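PDB 5D2E: MlnE from Bacillus amyloliquefaciens subsp. plantarum, which acts, through this N-terminal B-type ketoreductase region, as an NADP-binding oxidoreductase of the macrolactin polyketide assembly line. Local coordinates for residues K146-N149 / K150-S154. Numbering follows the deposited sequence.
Sequences KQLN and KSLYS
Leu148 O takes two backbone N-H groups from opposite faces of its carbonyl plane: Tyr153 N at 3.0 Å, with a nearly straight N-H...O angle of 167°, and Ser151 N at 3.1 Å, lying well above that plane. The partners are five and three residues ahead, evidence of a helix that widens to a pi-type turn before resuming. Ser154 N continues the i+5 spacing with a weak bond to Asn149 O at 3.3 Å, whereas Lys150 N to Lys146 O, 3.0 Å, still has the regular i+4 spacing. At the distortion the Ser151 hydroxyl folds back onto the preceding turn and donates from OG to Gln147 O at 2.7 Å. Its chi1 of 54° sets OG between the backbone N and the carbonyl carbon, and the donor stands above the carbonyl plane.

One side-chain pair shares the wider spacing: Leu148 CB lies 4.0 Å from Tyr153 CD2. Leu148 and Leu152, four apart, lie side by side, pointing the same way, and meet through their CD2 methyls. Leu152 CD2 in turn sits over the centre of one face of the Tyr153 ring. Asn149 OD1, also at i+4, approaches the ring obliquely at Tyr153 CD2, 3.5 Å away, with amide and ring planes 59° apart. Beyond the helix, Phe423 touches both leucines, Lys374 makes a cation-pi contact with Tyr153, and Ser154 OG is hydrogen-bonded to Tyr111 OH and His130 NE2. This is a pi-bulge within the continuous helix 141-164, the middle element of a beta-alpha-beta unit between strands 127-133 and 171-180, in the Rossmann-like subdomain whose helix here packs against the NADP-binding half of the ketoreductase.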
ATOM      1  N   LYS A 146       5.457 -13.857   8.208  1.00 30.27           N
ATOM      2  CA  LYS A 146       4.299 -14.317   9.010  1.00 31.43           C
ATOM      3  C   LYS A 146       3.130 -13.383   8.875  1.00 28.01           C
ATOM      4  O   LYS A 146       1.980 -13.865   8.730  1.00 25.58           O
ATOM      5  CB  LYS A 146       4.646 -14.486  10.473  1.00 33.85           C
ATOM      6  CG  LYS A 146       5.690 -15.569  10.630  1.00 41.53           C
ATOM      7  CD  LYS A 146       5.975 -15.982  12.073  1.00 51.35           C
ATOM      8  CE  LYS A 146       6.881 -17.234  12.018  1.00 58.55           C
ATOM      9  NZ  LYS A 146       7.865 -17.340  13.132  1.00 59.00           N
ATOM     10  N   GLN A 147       3.401 -12.060   8.892  1.00 25.88           N
ATOM     11  CA  GLN A 147       2.291 -11.097   8.768  1.00 24.70           C
ATOM     12  C   GLN A 147       1.604 -11.236   7.383  1.00 23.31           C
ATOM     13  O   GLN A 147       0.387 -11.239   7.279  1.00 24.35           O
ATOM     14  CB  GLN A 147       2.719  -9.681   9.018  1.00 24.70           C
ATOM     15  CG  GLN A 147       3.139  -9.385  10.489  1.00 25.27           C
ATOM     16  CD  GLN A 147       3.051  -7.917  10.784  1.00 24.96           C
ATOM     17  OE1 GLN A 147       3.360  -7.078   9.907  1.00 25.99           O
ATOM     18  NE2 GLN A 147       2.526  -7.587  11.932  1.00 25.16           N
ATOM     19  N   LEU A 148       2.409 -11.418   6.339  1.00 25.91           N
ATOM     20  CA  LEU A 148       1.850 -11.556   4.983  1.00 25.08           C
ATOM     21  C   LEU A 148       1.036 -12.836   4.896  1.00 26.41           C
ATOM     22  O   LEU A 148      -0.087 -12.849   4.325  1.00 26.52           O
ATOM     23  CB  LEU A 148       2.959 -11.529   3.959  1.00 26.54           C
ATOM     24  CG  LEU A 148       3.638 -10.163   3.763  1.00 26.07           C
ATOM     25  CD1 LEU A 148       4.999 -10.371   3.099  1.00 26.45           C
ATOM     26  CD2 LEU A 148       2.744  -9.283   2.902  1.00 26.43           C
ATOM     27  N   ASN A 149       1.521 -13.907   5.510  1.00 25.94           N
ATOM     28  CA  ASN A 149       0.681 -15.140   5.520  1.00 28.87           C
ATOM     29  C   ASN A 149      -0.645 -15.025   6.251  1.00 29.92           C
ATOM     30  O   ASN A 149      -1.632 -15.606   5.819  1.00 30.11           O
ATOM     31  CB  ASN A 149       1.476 -16.328   6.024  1.00 28.54           C
ATOM     32  CG  ASN A 149       2.442 -16.790   4.995  1.00 31.79           C
ATOM     33  OD1 ASN A 149       2.292 -16.497   3.803  1.00 34.00           O
ATOM     34  ND2 ASN A 149       3.472 -17.468   5.427  1.00 34.01           N
ATOM     35  N   LYS A 150      -0.668 -14.238   7.323  1.00 26.14           N
ATOM     36  CA  LYS A 150      -1.880 -13.995   8.074  1.00 28.01           C
ATOM     37  C   LYS A 150      -2.835 -13.064   7.393  1.00 30.49           C
ATOM     38  O   LYS A 150      -3.988 -12.991   7.793  1.00 33.78           O
ATOM     39  CB  LYS A 150      -1.517 -13.447   9.445  1.00 30.59           C
ATOM     40  CG  LYS A 150      -0.870 -14.493  10.417  1.00 32.52           C
ATOM     41  CD  LYS A 150      -0.349 -13.734  11.653  1.00 34.37           C
ATOM     42  CE  LYS A 150      -0.147 -14.479  12.958  1.00 43.99           C
ATOM     43  NZ  LYS A 150       0.812 -15.579  12.788  1.00 51.33           N
ATOM     44  N   SER A 151      -2.404 -12.357   6.349  1.00 24.47           N
ATOM     45  CA  SER A 151      -3.209 -11.282   5.830  1.00 26.75           C
ATOM     46  C   SER A 151      -3.363 -11.466   4.312  1.00 25.75           C
ATOM     47  O   SER A 151      -4.245 -12.180   3.862  1.00 25.05           O
ATOM     48  CB  SER A 151      -2.634  -9.905   6.197  1.00 26.69           C
ATOM     49  OG  SER A 151      -1.245  -9.736   5.822  1.00 24.97           O
ATOM     50  N   LEU A 152      -2.459 -10.894   3.535  1.00 23.23           N
ATOM     51  CA  LEU A 152      -2.510 -10.964   2.062  1.00 24.24           C
ATOM     52  C   LEU A 152      -2.636 -12.358   1.511  1.00 22.21           C
ATOM     53  O   LEU A 152      -3.562 -12.643   0.722  1.00 25.56           O
ATOM     54  CB  LEU A 152      -1.247 -10.289   1.472  1.00 26.22           C
ATOM     55  CG  LEU A 152      -1.043 -10.426  -0.062  1.00 27.52           C
ATOM     56  CD1 LEU A 152      -2.135  -9.644  -0.775  1.00 27.61           C
ATOM     57  CD2 LEU A 152       0.385 -10.002  -0.407  1.00 29.95           C
ATOM     58  N   TYR A 153      -1.770 -13.269   1.935  1.00 23.95           N
ATOM     59  CA  TYR A 153      -1.817 -14.573   1.340  1.00 24.34           C
ATOM     60  C   TYR A 153      -3.036 -15.414   1.769  1.00 25.90           C
ATOM     61  O   TYR A 153      -3.642 -16.087   0.944  1.00 26.73           O
ATOM     62  CB  TYR A 153      -0.511 -15.328   1.486  1.00 24.14           C
ATOM     63  CG  TYR A 153       0.630 -14.722   0.655  1.00 28.30           C
ATOM     64  CD1 TYR A 153       0.590 -14.729  -0.722  1.00 30.60           C
ATOM     65  CD2 TYR A 153       1.737 -14.173   1.251  1.00 27.84           C
ATOM     66  CE1 TYR A 153       1.633 -14.159  -1.490  1.00 30.88           C
ATOM     67  CE2 TYR A 153       2.776 -13.598   0.502  1.00 28.29           C
ATOM     68  CZ  TYR A 153       2.731 -13.612  -0.852  1.00 31.67           C
ATOM     69  OH  TYR A 153       3.760 -13.041  -1.536  1.00 32.04           O
ATOM     70  N   SER A 154      -3.416 -15.322   3.025  1.00 23.83           N
ATOM     71  CA  SER A 154      -4.561 -16.056   3.507  1.00 23.72           C
ATOM     72  C   SER A 154      -5.795 -15.548   2.753  1.00 24.59           C
ATOM     73  O   SER A 154      -6.659 -16.306   2.307  1.00 25.00           O
ATOM     74  CB  SER A 154      -4.767 -15.791   5.024  1.00 29.01           C
ATOM     75  OG  SER A 154      -6.062 -16.355   5.354  1.00 32.83           O
TER